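Local atomic coordinates of OxsB protein (PDB entry 5UL3), a protein that catalyses the oxidative ring contraction of dAMP to an oxetane aldehyde in oxetanocin A biosynthesis, using cobalamin, a [4Fe-4S] cluster and S-adenosylmethionine. Residues E129-G141 with S299-R311. Residues are numbered along the deposited sequence; the frame is centred on the assembly and turned at random. Where two conformers were deposited one is given.
Sequences ENFPIPRLNLSTG and SKFRGALTLETSR. With EDO (1,2-ethanediol), chain V.
In one of the two conformers modelled for Thr306, OG1 donates to Leu136 O (2.9 Å) from above that carbonyl's plane, Leu138 CG and CD2 both press against the same hydroxyl oxygen, and the other branch, CG2, lies over one face of the Arg135 guanidinium, 3.4 Å from NE. That arginine leaves its backbone with CG between N and the carbonyl carbon (chi1 63°) and bends at chi3; NE then hydrogen-bonds O2 of an ethanediol, probably picked up from the crystallisation solution, and NH2 hydrogen-bonds cobalamin. Beside this, a single parallel beta bridge joins Arg135 to Ala304: Leu136 N gives a nearly straight bond to Ala304 O (3.0 Å, 173°), and Ala304 N a more bent one to Pro134 O (3.1 Å, 140°). Farther back, Pro134 CD packs on Phe301 CB (3.5 Å), where a Schellman motif with Arg302 at C-prime ends helix 295-300. At the other end Asn137 N-caps helix 138-149, its OD1 taking bonds from Thr140 N and OG1; Ser139 OG and Glu308 OE2 bind cobalamin, and Arg311 NE forms a salt bridge to Glu308 OE1 from above the carboxylate plane. The loop after Rossmann strand 119-124 thus lies beside residues 303-308, the lead-in and first part of barrel strand 305-311, itself paired with strand 357-360 and backed by helix 335-351.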
loop_
_atom_site.group_PDB
_atom_site.type_symbol
_atom_site.label_atom_id
_atom_site.label_comp_id
_atom_site.label_asym_id
_atom_site.label_seq_id
_atom_site.Cartn_x
_atom_site.Cartn_y
_atom_site.Cartn_z
ATOM N N GLU A 129 -6.528 -0.346 16.486
ATOM C CA GLU A 129 -7.291 0.880 16.719
ATOM C C GLU A 129 -7.255 1.784 15.494
ATOM O O GLU A 129 -8.279 2.364 15.107
ATOM C CB GLU A 129 -6.752 1.636 17.933
ATOM C CG GLU A 129 -6.601 0.803 19.180
ATOM C CD GLU A 129 -5.208 0.221 19.313
ATOM O OE1 GLU A 129 -4.378 0.824 20.031
ATOM O OE2 GLU A 129 -4.942 -0.831 18.686
ATOM N N ASN A 130 -6.084 1.908 14.864
ATOM C CA ASN A 130 -5.904 2.834 13.756
ATOM C C ASN A 130 -6.236 2.227 12.400
ATOM O O ASN A 130 -6.468 2.976 11.444
ATOM C CB ASN A 130 -4.468 3.362 13.747
ATOM C CG ASN A 130 -4.106 4.064 15.041
ATOM O OD1 ASN A 130 -4.981 4.557 15.756
ATOM N ND2 ASN A 130 -2.818 4.109 15.354
ATOM N N PHE A 131 -6.279 0.901 12.295
ATOM C CA PHE A 131 -6.552 0.216 11.031
ATOM C C PHE A 131 -7.481 -0.951 11.317
ATOM O O PHE A 131 -7.040 -2.097 11.471
ATOM C CB PHE A 131 -5.251 -0.239 10.363
ATOM C CG PHE A 131 -4.286 0.883 10.123
ATOM C CD1 PHE A 131 -4.350 1.632 8.958
ATOM C CD2 PHE A 131 -3.336 1.215 11.079
ATOM C CE1 PHE A 131 -3.472 2.683 8.744
ATOM C CE2 PHE A 131 -2.456 2.264 10.871
ATOM C CZ PHE A 131 -2.523 2.997 9.699
ATOM N N PRO A 132 -8.791 -0.691 11.406
ATOM C CA PRO A 132 -9.730 -1.762 11.770
ATOM C C PRO A 132 -10.122 -2.669 10.619
ATOM O O PRO A 132 -10.579 -3.790 10.883
ATOM C CB PRO A 132 -10.966 -0.995 12.288
ATOM C CG PRO A 132 -10.559 0.464 12.336
ATOM C CD PRO A 132 -9.463 0.615 11.330
ATOM N N ILE A 133 -9.980 -2.227 9.370
ATOM C CA ILE A 133 -10.443 -2.975 8.204
ATOM C C ILE A 133 -9.222 -3.593 7.527
ATOM O O ILE A 133 -8.423 -2.858 6.929
ATOM C CB ILE A 133 -11.221 -2.080 7.232
ATOM C CG1 ILE A 133 -12.433 -1.449 7.935
ATOM C CG2 ILE A 133 -11.661 -2.885 6.024
ATOM C CD1 ILE A 133 -13.452 -2.468 8.445
ATOM N N PRO A 134 -9.048 -4.904 7.572
ATOM C CA PRO A 134 -7.802 -5.502 7.086
ATOM C C PRO A 134 -7.726 -5.535 5.564
ATOM O O PRO A 134 -8.720 -5.398 4.852
ATOM C CB PRO A 134 -7.850 -6.918 7.666
ATOM C CG PRO A 134 -9.307 -7.214 7.790
ATOM C CD PRO A 134 -9.990 -5.907 8.095
ATOM N N ARG A 135 -6.501 -5.702 5.070
ATOM C CA ARG A 135 -6.254 -6.041 3.673
ATOM C C ARG A 135 -5.238 -7.176 3.662
ATOM O O ARG A 135 -4.373 -7.256 4.537
ATOM C CB ARG A 135 -5.719 -4.850 2.851
ATOM C CG ARG A 135 -4.372 -4.361 3.341
ATOM C CD ARG A 135 -3.866 -3.087 2.635
ATOM N NE ARG A 135 -3.069 -3.272 1.413
ATOM C CZ ARG A 135 -1.893 -3.908 1.335
ATOM N NH1 ARG A 135 -1.365 -4.495 2.410
ATOM N NH2 ARG A 135 -1.244 -3.974 0.160
ATOM N N LEU A 136 -5.389 -8.071 2.701
ATOM C CA LEU A 136 -4.450 -9.180 2.537
ATOM C C LEU A 136 -3.018 -8.683 2.669
ATOM O O LEU A 136 -2.596 -7.764 1.953
ATOM C CB LEU A 136 -4.672 -9.824 1.171
ATOM C CG LEU A 136 -3.729 -10.982 0.800
ATOM C CD1 LEU A 136 -3.810 -12.119 1.804
ATOM C CD2 LEU A 136 -4.045 -11.474 -0.600
ATOM N N ASN A 137 -2.269 -9.249 3.611
ATOM C CA ASN A 137 -0.935 -8.727 3.897
ATOM C C ASN A 137 0.088 -9.356 2.958
ATOM O O ASN A 137 0.483 -10.516 3.127
ATOM C CB ASN A 137 -0.525 -8.946 5.345
ATOM C CG ASN A 137 0.844 -8.338 5.643
ATOM O OD1 ASN A 137 1.813 -9.060 5.864
ATOM N ND2 ASN A 137 0.936 -6.990 5.606
ATOM N N LEU A 138 0.568 -8.565 2.008
ATOM C CA LEU A 138 1.560 -9.061 1.058
ATOM C C LEU A 138 2.947 -9.150 1.673
ATOM O O LEU A 138 3.759 -9.984 1.244
ATOM C CB LEU A 138 1.584 -8.134 -0.160
ATOM C CG LEU A 138 0.227 -8.008 -0.873
ATOM C CD1 LEU A 138 0.346 -7.069 -2.065
ATOM C CD2 LEU A 138 -0.278 -9.388 -1.347
ATOM N N SER A 139 3.247 -8.279 2.638
ATOM C CA SER A 139 4.562 -8.265 3.267
ATOM C C SER A 139 4.951 -9.661 3.726
ATOM O O SER A 139 6.046 -10.151 3.427
ATOM C CB SER A 139 4.555 -7.300 4.451
ATOM O OG SER A 139 3.986 -6.056 4.079
ATOM N N THR A 140 4.043 -10.327 4.444
ATOM C CA THR A 140 4.287 -11.692 4.879
ATOM C C THR A 140 3.770 -12.724 3.890
ATOM O O THR A 140 4.356 -13.809 3.787
ATOM C CB THR A 140 3.652 -11.946 6.260
ATOM O OG1 THR A 140 2.232 -11.735 6.197
ATOM C CG2 THR A 140 4.270 -11.029 7.308
ATOM N N GLY A 141 2.697 -12.413 3.151
ATOM C CA GLY A 141 2.109 -13.397 2.247
ATOM C C GLY A 141 3.030 -13.809 1.111
ATOM O O GLY A 141 3.037 -14.972 0.696
ATOM N N SER A 299 -11.934 -11.986 5.399
ATOM C CA SER A 299 -13.294 -11.822 4.886
ATOM C C SER A 299 -14.292 -11.610 6.017
ATOM O O SER A 299 -15.293 -10.911 5.833
ATOM C CB SER A 299 -13.710 -13.026 4.042
ATOM O OG SER A 299 -14.154 -14.110 4.838
ATOM N N LYS A 300 -14.033 -12.202 7.181
ATOM C CA LYS A 300 -14.911 -12.012 8.332
ATOM C C LYS A 300 -14.857 -10.575 8.835
ATOM O O LYS A 300 -15.843 -10.076 9.385
ATOM C CB LYS A 300 -14.531 -13.016 9.424
ATOM C CG LYS A 300 -14.929 -12.660 10.853
ATOM C CD LYS A 300 -14.410 -13.727 11.820
ATOM C CE LYS A 300 -14.739 -13.405 13.273
ATOM N NZ LYS A 300 -14.310 -14.511 14.183
ATOM N N PHE A 301 -13.737 -9.885 8.619
ATOM C CA PHE A 301 -13.591 -8.485 8.975
ATOM C C PHE A 301 -13.885 -7.558 7.804
ATOM O O PHE A 301 -13.545 -6.370 7.872
ATOM C CB PHE A 301 -12.181 -8.211 9.506
ATOM C CG PHE A 301 -11.909 -8.778 10.876
ATOM C CD1 PHE A 301 -11.849 -10.148 11.083
ATOM C CD2 PHE A 301 -11.672 -7.931 11.951
ATOM C CE1 PHE A 301 -11.589 -10.669 12.337
ATOM C CE2 PHE A 301 -11.408 -8.444 13.215
ATOM C CZ PHE A 301 -11.371 -9.818 13.406
ATOM N N ARG A 302 -14.503 -8.079 6.744
ATOM C CA ARG A 302 -14.906 -7.299 5.578
ATOM C C ARG A 302 -13.702 -6.637 4.907
ATOM O O ARG A 302 -13.783 -5.506 4.417
ATOM C CB ARG A 302 -15.976 -6.276 5.960
ATOM C CG ARG A 302 -17.108 -6.922 6.747
ATOM C CD ARG A 302 -18.418 -6.196 6.556
ATOM N NE ARG A 302 -19.528 -6.969 7.101
ATOM C CZ ARG A 302 -20.801 -6.604 7.012
ATOM N NH1 ARG A 302 -21.123 -5.473 6.399
ATOM N NH2 ARG A 302 -21.750 -7.368 7.535
ATOM N N GLY A 303 -12.584 -7.371 4.868
ATOM C CA GLY A 303 -11.329 -6.874 4.334
ATOM C C GLY A 303 -11.195 -7.001 2.826
ATOM O O GLY A 303 -12.102 -7.436 2.120
ATOM N N ALA A 304 -10.008 -6.618 2.329
ATOM C CA ALA A 304 -9.789 -6.364 0.907
ATOM C C ALA A 304 -8.728 -7.277 0.297
ATOM O O ALA A 304 -7.732 -7.622 0.943
ATOM C CB ALA A 304 -9.356 -4.912 0.690
ATOM N N LEU A 305 -8.922 -7.605 -0.981
ATOM C CA LEU A 305 -7.903 -8.292 -1.775
ATOM C C LEU A 305 -6.853 -7.306 -2.287
ATOM O O LEU A 305 -7.170 -6.172 -2.646
ATOM C CB LEU A 305 -8.545 -8.983 -2.973
ATOM C CG LEU A 305 -9.731 -9.867 -2.604
ATOM C CD1 LEU A 305 -10.554 -10.129 -3.839
ATOM C CD2 LEU A 305 -9.194 -11.153 -2.016
ATOM N N THR A 306 -5.602 -7.766 -2.325
ATOM C CA THR A 306 -4.469 -6.979 -2.794
ATOM C C THR A 306 -3.612 -7.850 -3.700
ATOM O O THR A 306 -3.722 -9.077 -3.697
ATOM C CB THR A 306 -3.618 -6.473 -1.626
ATOM O OG1 THR A 306 -3.122 -7.600 -0.893
ATOM C CG2 THR A 306 -4.438 -5.575 -0.691
ATOM N N LEU A 307 -2.749 -7.197 -4.480
ATOM C CA LEU A 307 -1.730 -7.883 -5.265
ATOM C C LEU A 307 -0.696 -6.829 -5.631
ATOM O O LEU A 307 -1.043 -5.663 -5.814
ATOM C CB LEU A 307 -2.290 -8.502 -6.543
ATOM C CG LEU A 307 -1.289 -9.355 -7.335
ATOM C CD1 LEU A 307 -0.746 -10.486 -6.453
ATOM C CD2 LEU A 307 -1.952 -9.926 -8.590
ATOM N N GLU A 308 0.564 -7.240 -5.725
ATOM C CA GLU A 308 1.627 -6.365 -6.215
ATOM C C GLU A 308 2.099 -6.942 -7.542
ATOM O O GLU A 308 2.616 -8.066 -7.577
ATOM C CB GLU A 308 2.772 -6.268 -5.202
ATOM C CG GLU A 308 3.762 -5.093 -5.500
ATOM C CD GLU A 308 4.932 -4.992 -4.514
ATOM O OE1 GLU A 308 5.385 -6.041 -4.007
ATOM O OE2 GLU A 308 5.423 -3.853 -4.262
ATOM N N THR A 309 1.898 -6.209 -8.648
ATOM C CA THR A 309 2.243 -6.778 -9.955
ATOM C C THR A 309 3.598 -6.289 -10.458
ATOM O O THR A 309 4.012 -6.667 -11.561
ATOM C CB THR A 309 1.164 -6.483 -11.024
ATOM O OG1 THR A 309 1.101 -5.071 -11.302
ATOM C CG2 THR A 309 -0.233 -6.988 -10.564
ATOM N N SER A 310 4.278 -5.462 -9.673
ATOM C CA SER A 310 5.616 -4.961 -9.973
ATOM C C SER A 310 6.191 -4.387 -8.690
ATOM O O SER A 310 5.453 -4.027 -7.770
ATOM C CB SER A 310 5.593 -3.890 -11.073
ATOM O OG SER A 310 4.947 -2.715 -10.627
ATOM N N ARG A 311 7.519 -4.291 -8.640
ATOM C CA ARG A 311 8.213 -3.724 -7.497
ATOM C C ARG A 311 9.127 -2.610 -7.977
ATOM O O ARG A 311 9.713 -2.710 -9.056
ATOM C CB ARG A 311 9.035 -4.779 -6.765
ATOM C CG ARG A 311 8.136 -5.835 -6.098
ATOM C CD ARG A 311 8.945 -6.789 -5.250
ATOM N NE ARG A 311 8.066 -7.634 -4.416
ATOM C CZ ARG A 311 8.512 -8.667 -3.695
ATOM N NH1 ARG A 311 9.808 -8.974 -3.706
ATOM N NH2 ARG A 311 7.663 -9.401 -2.979
HETATM C C1 EDO V . -6.821 -1.211 0.360
HETATM O O1 EDO V . -7.690 -1.166 1.504
HETATM C C2 EDO V . -5.470 -0.584 0.700
HETATM O O2 EDO V . -4.461 -1.134 -0.153
#